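Local coordinates for uncharacterized protein VP1736 (Vibrio parahaemolyticus, PDB 3LXQ) that is of unknown function but contains a sulfatase-family domain of the alkaline phosphatase clan, built around a mixed beta-sheet with helices packed on it, at residues P78-G83 and L367-A372; D297-V302 and S352-D357. All coordinates share one frame; numbering follows the deposited sequence.

Overall arrangement
Contact 2 lies in the interior of the sulfatase-family fold and contact 1 on its surface, with centres 11 Å apart. At 297-302 and 352-357 a strand of the mixed sheet receives the C-terminal end of helix 346-353, and the meeting is made by aliphatic side chains with no hydrogen bond between the segments. At 78-83 and 367-372 two loops meet, and there the chemistry is polar: hydroxyls, a lysine and a carbonyl. The helix end belongs to both neighbourhoods. Ser352 OG bonds to Thr80 N at 2.8 Å, while Asp357 OD2 takes Ala79 N, which ties the 78-83 loop of contact 1 to the region where the helix ends.

Contact 1: P78-G83 and L367-A372; sequences PATYQG and LTKPLA
Thr80 lies alongside Thr368, the two side chains antiparallel, hydroxyl beside hydroxyl. Thr80 OG1 and Thr368 OG1 are hydrogen-bonded; their 2.5 Å spacing is very short, and its exact length is doubtful. Thr368 holds its OG1 between backbone N and carbonyl carbon (chi1 64°), which aims the hydroxyl at Thr80. Both Asp366 OD1 and Ser352 OG are further hydrogen-bond partners of Thr368 OG1, making a small polar network. Next along the loop, Lys369 reaches over with its chain extended beyond CG: CE passes 3.7 Å from Thr80 OG1, and the ammonium ends on the backbone of Pro78. Lys369 NZ donates to Pro78 O at 2.7 Å, lying in the carbonyl plane with a C=O...N angle of 157°. The lysine crosses Pro78 at about a right angle, with Lys369 NZ 3.8 Å from Pro78 CD. Asp366 OD2 gives the same ammonium a long, weak ion pair. This surface contact joins the loop between strands 75-77 and 87-93 to the one between strands 358-360 and 377-382; beneath them runs helix 346-353, where Thr368 packs on Thr349 and Leu353.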
loop_
_atom_site.group_PDB
_atom_site.type_symbol
_atom_site.label_atom_id
_atom_site.label_comp_id
_atom_site.label_asym_id
_atom_site.label_seq_id
_atom_site.Cartn_x
_atom_site.Cartn_y
_atom_site.Cartn_z
ATOM N N PRO A 78 -11.749 4.991 16.579
ATOM C CA PRO A 78 -13.106 4.729 16.090
ATOM C C PRO A 78 -13.260 5.150 14.626
ATOM O O PRO A 78 -12.694 6.159 14.195
ATOM C CB PRO A 78 -14.011 5.566 17.018
ATOM C CG PRO A 78 -13.092 6.451 17.835
ATOM C CD PRO A 78 -11.668 6.213 17.404
ATOM N N ALA A 79 -14.006 4.356 13.871
ATOM C CA ALA A 79 -14.238 4.631 12.465
ATOM C C ALA A 79 -15.029 5.920 12.271
ATOM O O ALA A 79 -15.940 6.220 13.046
ATOM C CB ALA A 79 -14.965 3.462 11.816
ATOM N N THR A 80 -14.662 6.670 11.232
ATOM C CA THR A 80 -15.392 7.856 10.803
ATOM C C THR A 80 -16.774 7.461 10.313
ATOM O O THR A 80 -17.777 7.967 10.810
ATOM C CB THR A 80 -14.614 8.614 9.722
ATOM O OG1 THR A 80 -13.423 9.147 10.308
ATOM C CG2 THR A 80 -15.428 9.748 9.134
ATOM N N TYR A 81 -16.832 6.535 9.365
ATOM C CA TYR A 81 -18.117 6.036 8.889
ATOM C C TYR A 81 -18.770 5.173 9.966
ATOM O O TYR A 81 -18.108 4.348 10.593
ATOM C CB TYR A 81 -17.947 5.257 7.579
ATOM C CG TYR A 81 -19.253 4.745 7.016
ATOM C CD1 TYR A 81 -20.206 5.634 6.496
ATOM C CD2 TYR A 81 -19.550 3.378 7.016
ATOM C CE1 TYR A 81 -21.409 5.174 5.984
ATOM C CE2 TYR A 81 -20.751 2.910 6.507
ATOM C CZ TYR A 81 -21.677 3.816 5.992
ATOM O OH TYR A 81 -22.876 3.363 5.485
ATOM N N GLN A 82 -20.064 5.377 10.187
ATOM C CA GLN A 82 -20.771 4.697 11.276
ATOM C C GLN A 82 -22.034 3.928 10.847
ATOM O O GLN A 82 -22.747 3.395 11.695
ATOM C CB GLN A 82 -21.085 5.677 12.428
ATOM C CG GLN A 82 -19.852 6.066 13.282
ATOM C CD GLN A 82 -19.334 4.912 14.142
ATOM O OE1 GLN A 82 -20.111 4.220 14.804
ATOM N NE2 GLN A 82 -18.019 4.711 14.139
ATOM N N GLY A 83 -22.289 3.853 9.539
ATOM C CA GLY A 83 -23.401 3.050 9.008
ATOM C C GLY A 83 -23.009 1.581 8.904
ATOM O O GLY A 83 -21.937 1.190 9.369
ATOM N N LEU A 367 -6.771 8.911 7.643
ATOM C CA LEU A 367 -6.744 10.181 6.920
ATOM C C LEU A 367 -8.142 10.725 6.627
ATOM O O LEU A 367 -8.281 11.748 5.956
ATOM C CB LEU A 367 -5.892 10.067 5.655
ATOM C CG LEU A 367 -4.402 9.836 5.946
ATOM C CD1 LEU A 367 -3.658 9.313 4.727
ATOM C CD2 LEU A 367 -3.726 11.085 6.536
ATOM N N THR A 368 -9.164 10.045 7.146
ATOM C CA THR A 368 -10.517 10.587 7.131
ATOM C C THR A 368 -10.612 11.713 8.161
ATOM O O THR A 368 -11.566 12.490 8.158
ATOM C CB THR A 368 -11.607 9.534 7.460
ATOM O OG1 THR A 368 -11.440 9.070 8.803
ATOM C CG2 THR A 368 -11.586 8.360 6.475
ATOM N N LYS A 369 -9.603 11.785 9.028
ATOM C CA LYS A 369 -9.537 12.759 10.100
ATOM C C LYS A 369 -8.432 13.771 9.819
ATOM O O LYS A 369 -7.511 13.475 9.044
ATOM C CB LYS A 369 -9.314 12.051 11.443
ATOM C CG LYS A 369 -10.485 11.134 11.804
ATOM C CD LYS A 369 -10.208 10.285 13.023
ATOM C CE LYS A 369 -11.489 9.581 13.440
ATOM N NZ LYS A 369 -11.215 8.419 14.311
ATOM N N PRO A 370 -8.519 14.963 10.458
ATOM C CA PRO A 370 -7.567 16.043 10.222
ATOM C C PRO A 370 -6.145 15.644 10.535
ATOM O O PRO A 370 -5.888 14.841 11.425
ATOM C CB PRO A 370 -8.023 17.141 11.202
ATOM C CG PRO A 370 -9.462 16.877 11.417
ATOM C CD PRO A 370 -9.558 15.372 11.430
ATOM N N LEU A 371 -5.227 16.224 9.791
ATOM C CA LEU A 371 -3.837 15.991 10.001
ATOM C C LEU A 371 -3.186 17.330 9.732
ATOM O O LEU A 371 -3.335 17.888 8.635
ATOM C CB LEU A 371 -3.328 14.929 9.019
ATOM C CG LEU A 371 -1.843 14.563 9.131
ATOM C CD1 LEU A 371 -1.575 13.692 10.347
ATOM C CD2 LEU A 371 -1.327 13.901 7.841
ATOM N N ALA A 372 -2.515 17.860 10.750
ATOM C CA ALA A 372 -1.850 19.155 10.649
ATOM C C ALA A 372 -0.752 19.047 9.612
ATOM O O ALA A 372 -0.193 17.962 9.415
ATOM C CB ALA A 372 -1.281 19.579 12.019
#

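Contact 2: D297-V302 and S352-D357; sequences DTIFIV and SLIGVD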
loop_
_atom_site.group_PDB
_atom_site.type_symbol
_atom_site.label_atom_id
_atom_site.label_comp_id
_atom_site.label_asym_id
_atom_site.label_seq_id
_atom_site.Cartn_x
_atom_site.Cartn_y
_atom_site.Cartn_z
ATOM N N ASP A 297 -22.337 -0.958 -1.733
ATOM C CA ASP A 297 -21.941 -1.462 -0.430
ATOM C C ASP A 297 -20.418 -1.561 -0.240
ATOM O O ASP A 297 -19.958 -2.166 0.733
ATOM C CB ASP A 297 -22.599 -2.833 -0.235
ATOM C CG ASP A 297 -22.653 -3.273 1.220
ATOM O OD1 ASP A 297 -23.034 -4.444 1.450
ATOM O OD2 ASP A 297 -22.336 -2.470 2.127
ATOM N N THR A 298 -19.642 -0.947 -1.138
ATOM C CA THR A 298 -18.201 -1.218 -1.193
ATOM C C THR A 298 -17.304 0.001 -1.354
ATOM O O THR A 298 -17.647 0.950 -2.075
ATOM C CB THR A 298 -17.882 -2.209 -2.337
ATOM O OG1 THR A 298 -18.754 -3.340 -2.243
ATOM C CG2 THR A 298 -16.417 -2.680 -2.268
ATOM N N ILE A 299 -16.150 -0.047 -0.678
ATOM C CA ILE A 299 -15.075 0.913 -0.853
ATOM C C ILE A 299 -13.948 0.238 -1.631
ATOM O O ILE A 299 -13.526 -0.875 -1.296
ATOM C CB ILE A 299 -14.518 1.427 0.511
ATOM C CG1 ILE A 299 -15.591 2.180 1.311
ATOM C CG2 ILE A 299 -13.246 2.280 0.314
ATOM C CD1 ILE A 299 -16.085 3.478 0.688
ATOM N N PHE A 300 -13.474 0.929 -2.669
ATOM C CA PHE A 300 -12.403 0.450 -3.523
ATOM C C PHE A 300 -11.194 1.353 -3.356
ATOM O O PHE A 300 -11.338 2.570 -3.209
ATOM C CB PHE A 300 -12.841 0.456 -4.992
ATOM C CG PHE A 300 -14.047 -0.404 -5.278
ATOM C CD1 PHE A 300 -15.338 0.095 -5.098
ATOM C CD2 PHE A 300 -13.896 -1.704 -5.743
ATOM C CE1 PHE A 300 -16.460 -0.694 -5.365
ATOM C CE2 PHE A 300 -15.021 -2.515 -6.015
ATOM C CZ PHE A 300 -16.297 -2.005 -5.824
ATOM N N ILE A 301 -10.002 0.757 -3.363
ATOM C CA ILE A 301 -8.785 1.544 -3.417
ATOM C C ILE A 301 -7.918 1.086 -4.594
ATOM O O ILE A 301 -7.670 -0.081 -4.755
ATOM C CB ILE A 301 -8.029 1.618 -2.027
ATOM C CG1 ILE A 301 -6.821 2.548 -2.103
ATOM C CG2 ILE A 301 -7.607 0.236 -1.505
ATOM C CD1 ILE A 301 -6.234 2.864 -0.740
ATOM N N VAL A 302 -7.513 2.018 -5.441
ATOM C CA VAL A 302 -6.544 1.719 -6.494
ATOM C C VAL A 302 -5.225 2.270 -5.982
ATOM O O VAL A 302 -5.081 3.476 -5.815
ATOM C CB VAL A 302 -6.864 2.414 -7.833
ATOM C CG1 VAL A 302 -5.788 2.081 -8.882
ATOM C CG2 VAL A 302 -8.265 2.045 -8.345
ATOM N N SER A 352 -11.614 2.878 8.713
ATOM C CA SER A 352 -12.409 3.991 9.184
ATOM C C SER A 352 -13.531 4.262 8.199
ATOM O O SER A 352 -14.660 4.554 8.611
ATOM C CB SER A 352 -11.522 5.226 9.377
ATOM O OG SER A 352 -12.178 6.245 10.120
ATOM N N LEU A 353 -13.229 4.150 6.904
ATOM C CA LEU A 353 -14.229 4.374 5.848
ATOM C C LEU A 353 -15.299 3.290 5.770
ATOM O O LEU A 353 -16.446 3.560 5.380
ATOM C CB LEU A 353 -13.557 4.529 4.483
ATOM C CG LEU A 353 -12.928 5.892 4.198
ATOM C CD1 LEU A 353 -11.938 5.816 3.040
ATOM C CD2 LEU A 353 -14.017 6.930 3.932
ATOM N N ILE A 354 -14.929 2.062 6.128
ATOM C CA ILE A 354 -15.864 0.931 6.006
ATOM C C ILE A 354 -16.701 0.695 7.270
ATOM O O ILE A 354 -17.530 -0.221 7.313
ATOM C CB ILE A 354 -15.170 -0.384 5.536
ATOM C CG1 ILE A 354 -14.161 -0.894 6.570
ATOM C CG2 ILE A 354 -14.541 -0.194 4.150
ATOM C CD1 ILE A 354 -13.649 -2.304 6.296
ATOM N N GLY A 355 -16.458 1.512 8.287
ATOM C CA GLY A 355 -17.207 1.434 9.539
ATOM C C GLY A 355 -16.686 0.440 10.562
ATOM O O GLY A 355 -17.444 -0.033 11.399
ATOM N N VAL A 356 -15.395 0.121 10.505
ATOM C CA VAL A 356 -14.813 -0.812 11.480
ATOM C C VAL A 356 -13.917 -0.098 12.481
ATOM O O VAL A 356 -12.880 0.467 12.098
ATOM C CB VAL A 356 -14.037 -1.977 10.796
ATOM C CG1 VAL A 356 -13.357 -2.868 11.839
ATOM C CG2 VAL A 356 -14.983 -2.815 9.949
ATOM N N ASP A 357 -14.316 -0.129 13.755
ATOM C CA ASP A 357 -13.488 0.411 14.849
ATOM C C ASP A 357 -12.207 -0.418 14.956
ATOM O O ASP A 357 -12.259 -1.648 14.901
ATOM C CB ASP A 357 -14.229 0.367 16.193
ATOM C CG ASP A 357 -15.333 1.417 16.310
ATOM O OD1 ASP A 357 -16.099 1.342 17.296
ATOM O OD2 ASP A 357 -15.446 2.309 15.439
#
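A helix ending on a beta-sheet makes this contact: helix 346-353 finishes in a Schellman motif beside strand 298-304 of the mixed sheet in the sulfatase-family fold. Gly355, at positive phi (86°), turns the chain out of the helix; just before it, Leu353 points toward the strand, and Ile354 offers it the CG2 methyl. Ile299 points toward them and does the work from the strand side. Its CG1 sits 3.8 Å from Ile354 CG2, with Ile299 CB 4.0 Å from the same methyl, and the two side chains cross obliquely. With chi1 at 65°, Ile354 CG1 lies between backbone N and carbonyl carbon, and CG2 is left to meet the strand. Leu353 adds a looser contact through its base, with CB 4.4 Å from Ile299 CG1. No hydrogen bond links the segments; the contact is apolar, and both isoleucines are buried. Ile299 also touches Leu350 one turn back in the helix and Ile327 on the adjoining strand, and Leu353 rests on Ile327 too. The strand runs between its parallel neighbour 87-93, to which Ile299 is bonded through backbone atoms of Asn87 and Val89, and the antiparallel strand 322-328, with helix 346-353 packed against this part of the sheet.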